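Local coordinates for CD180 antigen (Mus musculus, PDB 3T6Q), which probably cooperates with MD-1 and TLR4 in the innate immune response of B cells to bacterial lipopolysaccharide and leads to NF-kappa-B activation, at residues T328-K333 against E347-L352; S376-L381 against K397-L402. All blocks are in the same frame, centred on the assembly; numbering follows the deposited sequence.

Interaction 1 (T328-K333 against E347-L352). With NAG (2-acetamido-2-deoxy-beta-D-glucopyranose), chain T.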
# COMPACT_ATOMS: atom_id res chain seq x y z
N THR A 328 -18.47 21.94 -34.89
CA THR A 328 -19.28 20.94 -35.56
C THR A 328 -20.10 20.13 -34.53
O THR A 328 -21.13 19.54 -34.89
CB THR A 328 -18.39 19.94 -36.39
OG1 THR A 328 -17.41 19.36 -35.52
CG2 THR A 328 -17.68 20.71 -37.51
N HIS A 329 -19.61 20.06 -33.29
CA HIS A 329 -20.27 19.31 -32.21
C HIS A 329 -20.39 20.16 -30.96
O HIS A 329 -19.39 20.73 -30.49
CB HIS A 329 -19.45 18.05 -31.83
CG HIS A 329 -19.21 17.10 -33.02
ND1 HIS A 329 -19.58 15.79 -32.98
CD2 HIS A 329 -18.63 17.31 -34.28
CE1 HIS A 329 -19.25 15.21 -34.16
NE2 HIS A 329 -18.68 16.14 -34.95
N LEU A 330 -21.59 20.20 -30.39
CA LEU A 330 -21.86 20.98 -29.17
C LEU A 330 -22.74 20.14 -28.24
O LEU A 330 -23.82 19.72 -28.64
CB LEU A 330 -22.61 22.29 -29.52
CG LEU A 330 -23.05 23.13 -28.28
CD1 LEU A 330 -21.84 23.60 -27.46
CD2 LEU A 330 -23.85 24.33 -28.75
N SER A 331 -22.26 19.89 -27.01
CA SER A 331 -22.99 19.17 -25.98
C SER A 331 -23.22 20.04 -24.80
O SER A 331 -22.26 20.61 -24.25
CB SER A 331 -22.17 17.97 -25.51
OG SER A 331 -22.03 17.10 -26.60
N ILE A 332 -24.48 20.22 -24.43
CA ILE A 332 -24.78 21.00 -23.24
C ILE A 332 -25.91 20.23 -22.59
O ILE A 332 -27.05 20.63 -22.65
CB ILE A 332 -25.25 22.44 -23.55
CG1 ILE A 332 -24.31 23.13 -24.51
CG2 ILE A 332 -25.31 23.25 -22.24
CD1 ILE A 332 -24.84 24.46 -25.03
N LYS A 333 -25.59 19.11 -22.00
CA LYS A 333 -26.65 18.29 -21.40
C LYS A 333 -26.53 18.28 -19.89
O LYS A 333 -25.46 18.60 -19.35
CB LYS A 333 -26.58 16.86 -21.95
CG LYS A 333 -25.64 15.98 -21.16
CD LYS A 333 -26.01 14.50 -21.32
CE LYS A 333 -25.05 13.60 -20.57
NZ LYS A 333 -23.70 13.73 -21.20
N GLU A 347 -27.45 30.67 -33.97
CA GLU A 347 -27.56 30.90 -35.41
C GLU A 347 -26.19 31.09 -36.16
O GLU A 347 -26.13 30.91 -37.38
CB GLU A 347 -28.50 32.08 -35.68
CG GLU A 347 -27.94 33.41 -35.18
CD GLU A 347 -28.91 34.58 -35.41
OE1 GLU A 347 -28.55 35.69 -34.99
OE2 GLU A 347 -30.02 34.37 -35.97
N ASN A 348 -25.11 31.46 -35.48
CA ASN A 348 -23.83 31.58 -36.20
C ASN A 348 -23.05 30.28 -36.30
O ASN A 348 -21.99 30.23 -36.94
CB ASN A 348 -22.95 32.71 -35.67
CG ASN A 348 -23.14 32.94 -34.20
OD1 ASN A 348 -23.28 34.09 -33.73
ND2 ASN A 348 -23.20 31.84 -33.45
N LEU A 349 -23.58 29.20 -35.72
CA LEU A 349 -22.91 27.92 -35.84
C LEU A 349 -23.30 27.21 -37.12
O LEU A 349 -23.93 26.14 -37.12
CB LEU A 349 -23.18 27.05 -34.62
CG LEU A 349 -22.83 27.73 -33.30
CD1 LEU A 349 -23.13 26.79 -32.15
CD2 LEU A 349 -21.36 28.13 -33.26
N GLU A 350 -22.88 27.80 -38.24
CA GLU A 350 -23.28 27.28 -39.54
C GLU A 350 -22.73 25.89 -39.89
O GLU A 350 -23.30 25.18 -40.75
CB GLU A 350 -22.89 28.30 -40.66
CG GLU A 350 -21.38 28.50 -40.81
CD GLU A 350 -21.04 29.50 -41.93
OE1 GLU A 350 -20.25 29.16 -42.82
OE2 GLU A 350 -21.59 30.62 -41.93
N ASN A 351 -21.65 25.50 -39.20
CA ASN A 351 -21.00 24.23 -39.42
C ASN A 351 -21.48 23.15 -38.46
O ASN A 351 -20.99 22.03 -38.53
CB ASN A 351 -19.49 24.41 -39.27
CG ASN A 351 -18.93 25.40 -40.27
OD1 ASN A 351 -19.08 25.20 -41.46
ND2 ASN A 351 -18.33 26.48 -39.78
N LEU A 352 -22.43 23.47 -37.57
CA LEU A 352 -22.85 22.55 -36.53
C LEU A 352 -23.50 21.27 -37.08
O LEU A 352 -24.41 21.33 -37.90
CB LEU A 352 -23.75 23.26 -35.50
CG LEU A 352 -23.82 22.49 -34.18
CD1 LEU A 352 -22.48 22.54 -33.46
CD2 LEU A 352 -24.92 23.10 -33.31
C1 NAG T . -26.53 31.60 -41.12
C2 NAG T . -25.63 32.77 -40.70
C3 NAG T . -24.88 33.37 -41.90
C4 NAG T . -24.22 32.28 -42.75
C5 NAG T . -25.20 31.15 -43.11
C6 NAG T . -24.45 29.96 -43.73
C7 NAG T . -26.07 34.45 -38.95
C8 NAG T . -27.00 35.51 -38.48
N2 NAG T . -26.44 33.83 -40.09
O3 NAG T . -23.89 34.24 -41.37
O4 NAG T . -23.59 32.81 -43.91
O5 NAG T . -25.85 30.64 -41.93
O6 NAG T . -25.42 28.96 -43.97
O7 NAG T . -25.05 34.18 -38.32

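Interaction 2 (S376-L381 against K397-L402)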
# COMPACT_ATOMS: atom_id res chain seq x y z
N SER A 376 -28.52 24.85 -40.49
CA SER A 376 -28.96 24.17 -41.71
C SER A 376 -28.16 22.89 -42.00
O SER A 376 -28.59 22.06 -42.80
CB SER A 376 -28.87 25.20 -42.88
OG SER A 376 -27.50 25.39 -43.19
N HIS A 377 -27.00 22.72 -41.36
CA HIS A 377 -26.18 21.52 -41.54
C HIS A 377 -26.31 20.47 -40.43
O HIS A 377 -25.60 19.46 -40.45
CB HIS A 377 -24.72 21.92 -41.73
CG HIS A 377 -24.45 22.53 -43.09
ND1 HIS A 377 -23.74 23.67 -43.25
CD2 HIS A 377 -24.85 22.13 -44.37
CE1 HIS A 377 -23.68 23.97 -44.57
NE2 HIS A 377 -24.36 23.02 -45.25
N LEU A 378 -27.19 20.73 -39.45
CA LEU A 378 -27.37 19.80 -38.31
C LEU A 378 -27.76 18.41 -38.79
O LEU A 378 -28.60 18.27 -39.67
CB LEU A 378 -28.47 20.34 -37.35
CG LEU A 378 -28.33 19.75 -35.95
CD1 LEU A 378 -26.98 20.10 -35.33
CD2 LEU A 378 -29.47 20.26 -35.07
N GLN A 379 -27.12 17.38 -38.23
CA GLN A 379 -27.45 16.03 -38.63
C GLN A 379 -27.90 15.19 -37.50
O GLN A 379 -28.53 14.17 -37.73
CB GLN A 379 -26.26 15.35 -39.28
CG GLN A 379 -25.91 15.99 -40.60
CD GLN A 379 -24.65 15.43 -41.23
OE1 GLN A 379 -23.57 15.62 -40.72
NE2 GLN A 379 -24.79 14.77 -42.35
N SER A 380 -27.50 15.56 -36.27
CA SER A 380 -27.92 14.74 -35.14
C SER A 380 -28.38 15.69 -34.02
O SER A 380 -27.68 16.66 -33.68
CB SER A 380 -26.75 13.88 -34.67
OG SER A 380 -27.17 13.03 -33.62
N LEU A 381 -29.58 15.45 -33.48
CA LEU A 381 -30.12 16.34 -32.47
C LEU A 381 -30.70 15.55 -31.33
O LEU A 381 -31.56 14.68 -31.54
CB LEU A 381 -31.19 17.24 -33.08
CG LEU A 381 -32.04 18.06 -32.08
CD1 LEU A 381 -31.14 19.09 -31.38
CD2 LEU A 381 -33.17 18.71 -32.89
N LYS A 397 -37.94 22.67 -39.75
CA LYS A 397 -37.67 23.29 -41.05
C LYS A 397 -36.26 23.87 -41.07
O LYS A 397 -35.60 23.82 -42.09
CB LYS A 397 -38.69 24.39 -41.33
CG LYS A 397 -38.55 24.94 -42.75
CD LYS A 397 -39.41 26.17 -42.99
CE LYS A 397 -38.62 27.41 -42.62
NZ LYS A 397 -39.14 28.62 -43.29
N GLU A 398 -35.80 24.40 -39.93
CA GLU A 398 -34.42 24.92 -39.81
C GLU A 398 -33.29 23.88 -39.93
O GLU A 398 -32.14 24.27 -40.18
CB GLU A 398 -34.24 25.75 -38.53
CG GLU A 398 -35.05 27.06 -38.53
CD GLU A 398 -34.64 28.05 -39.63
OE1 GLU A 398 -35.52 28.52 -40.36
OE2 GLU A 398 -33.43 28.37 -39.77
N CYS A 399 -33.61 22.58 -39.80
CA CYS A 399 -32.63 21.51 -39.92
C CYS A 399 -33.05 20.41 -40.84
O CYS A 399 -33.22 19.26 -40.39
CB CYS A 399 -32.33 20.86 -38.58
SG CYS A 399 -32.05 22.07 -37.29
N PRO A 400 -33.19 20.72 -42.12
CA PRO A 400 -33.69 19.73 -43.09
C PRO A 400 -32.81 18.51 -43.30
O PRO A 400 -33.31 17.51 -43.81
CB PRO A 400 -33.82 20.54 -44.40
CG PRO A 400 -32.88 21.68 -44.25
CD PRO A 400 -32.74 21.98 -42.78
N GLN A 401 -31.53 18.56 -42.90
CA GLN A 401 -30.58 17.46 -43.14
C GLN A 401 -30.50 16.49 -41.99
O GLN A 401 -29.60 15.66 -41.98
CB GLN A 401 -29.15 17.98 -43.38
CG GLN A 401 -29.04 19.17 -44.31
CD GLN A 401 -29.08 18.77 -45.75
OE1 GLN A 401 -28.15 19.08 -46.50
NE2 GLN A 401 -30.13 18.08 -46.15
N LEU A 402 -31.41 16.57 -41.02
CA LEU A 402 -31.25 15.74 -39.79
C LEU A 402 -31.26 14.27 -40.19
O LEU A 402 -32.12 13.88 -40.98
CB LEU A 402 -32.44 16.02 -38.84
CG LEU A 402 -32.24 16.39 -37.37
CD1 LEU A 402 -30.96 17.15 -37.04
CD2 LEU A 402 -33.49 17.09 -36.84
O HOH W 1 -30.00 20.21 -41.12
O HOH W 2 -27.80 14.65 -43.61

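Interaction 1 (T328-K333 against E347-L352)
The backbone carbonyl oxygen of Asn351 faces three carbons of Thr328, the nearest being Thr328 CA, which lies 3.6 Å from Asn351 O with an angle of 155° at the hydrogen. Thr328 CG2 adds a second approach, 3.7 Å from Asn351 O. The pairing joins neighbouring turns of the leucine-rich repeat solenoid: residues 328-333 hold the short strand 329-331, while residues 347-352 form the bend that leads to the parallel strand 354-356. Leu352 does most of the apolar work. Its CG stands anti to the backbone N (chi1 -161°), which carries CD1 over the start of the strand, 3.6 Å from Thr328 C and 4.0 Å from Leu330 CB. Deeper in the core, Leu330 CD2 reaches Leu349 CD1 at 4.3 Å. The bend itself is a type I turn closed by Leu352 N on Leu349 O at 3.1 Å, and it overlaps an inverse gamma turn centred on Leu349. On the outer side of this bend sits the sugar linked to Asn374, whose acetamido methyl, C8 of NAG, lies 3.7 Å from Glu347 CD.

Interaction 2 (S376-L381 against K397-L402)
Leu378 and Leu402 lie side by side, pointing the same way, and Leu378 can be followed outward from CB. Its CB lies 4.0 Å from Cys399 SG, in the conformer described here of the two modelled for that cysteine. One bond further, chi1 of -158° turns CG toward Leu402, with Leu378 CG 3.9 Å from Leu402 CD1. At the tip, chi2 sets the CD2 branch against both Cys399 SG and Leu402 CD1; Leu378 CD2 is 3.9 Å from Cys399 SG. The CD1 branch turns to the backbone of the preceding repeat, at Leu352 O. Leu402 CD1 also covers the backbone entering strand 380-382, at 3.7 Å from Gln379 C.

The polar part of the contact is bridged mainly by water. One molecule donates to Leu378 O at 2.8 Å, donates weakly to Ser376 O, and accepts from Gln401 N at 2.9 Å, thereby tying three backbone groups of the two segments together. A second donates to Gln401 O at 2.6 Å and accepts from Gln379 NE2, while the other end of that amide, OE1, is held by Arg353. Farther back, Ser376 CA makes a C-H...O contact of 3.5 Å to Glu398 O. Inward leucines packed between successive repeats, each ahead of a parallel strand, are characteristic of the leucine-rich repeat solenoid.

Interactions 1 and 2 are the same solution used at nearby steps of the solenoid, with centres about 11 Å apart and the strand 354-356 between their strands 329-331 and 380-382. Leu352 and Leu402 fill matching places, each the last residue of a type I turn (weakly closed in interaction 2), and Thr328 corresponds to Gln379; in both pairs the CA atoms are 4.0 Å apart. Interaction 2 adds bridging waters. The two also touch directly: Glu350 O probably accepts a hydrogen bond from His377 ND1 at 3.0 Å, and Leu352 O packs 3.8 Å from Leu378 CD1. The sugar on Asn374 borders both, its nearest atom about 4 Å from the Ser376 side chain.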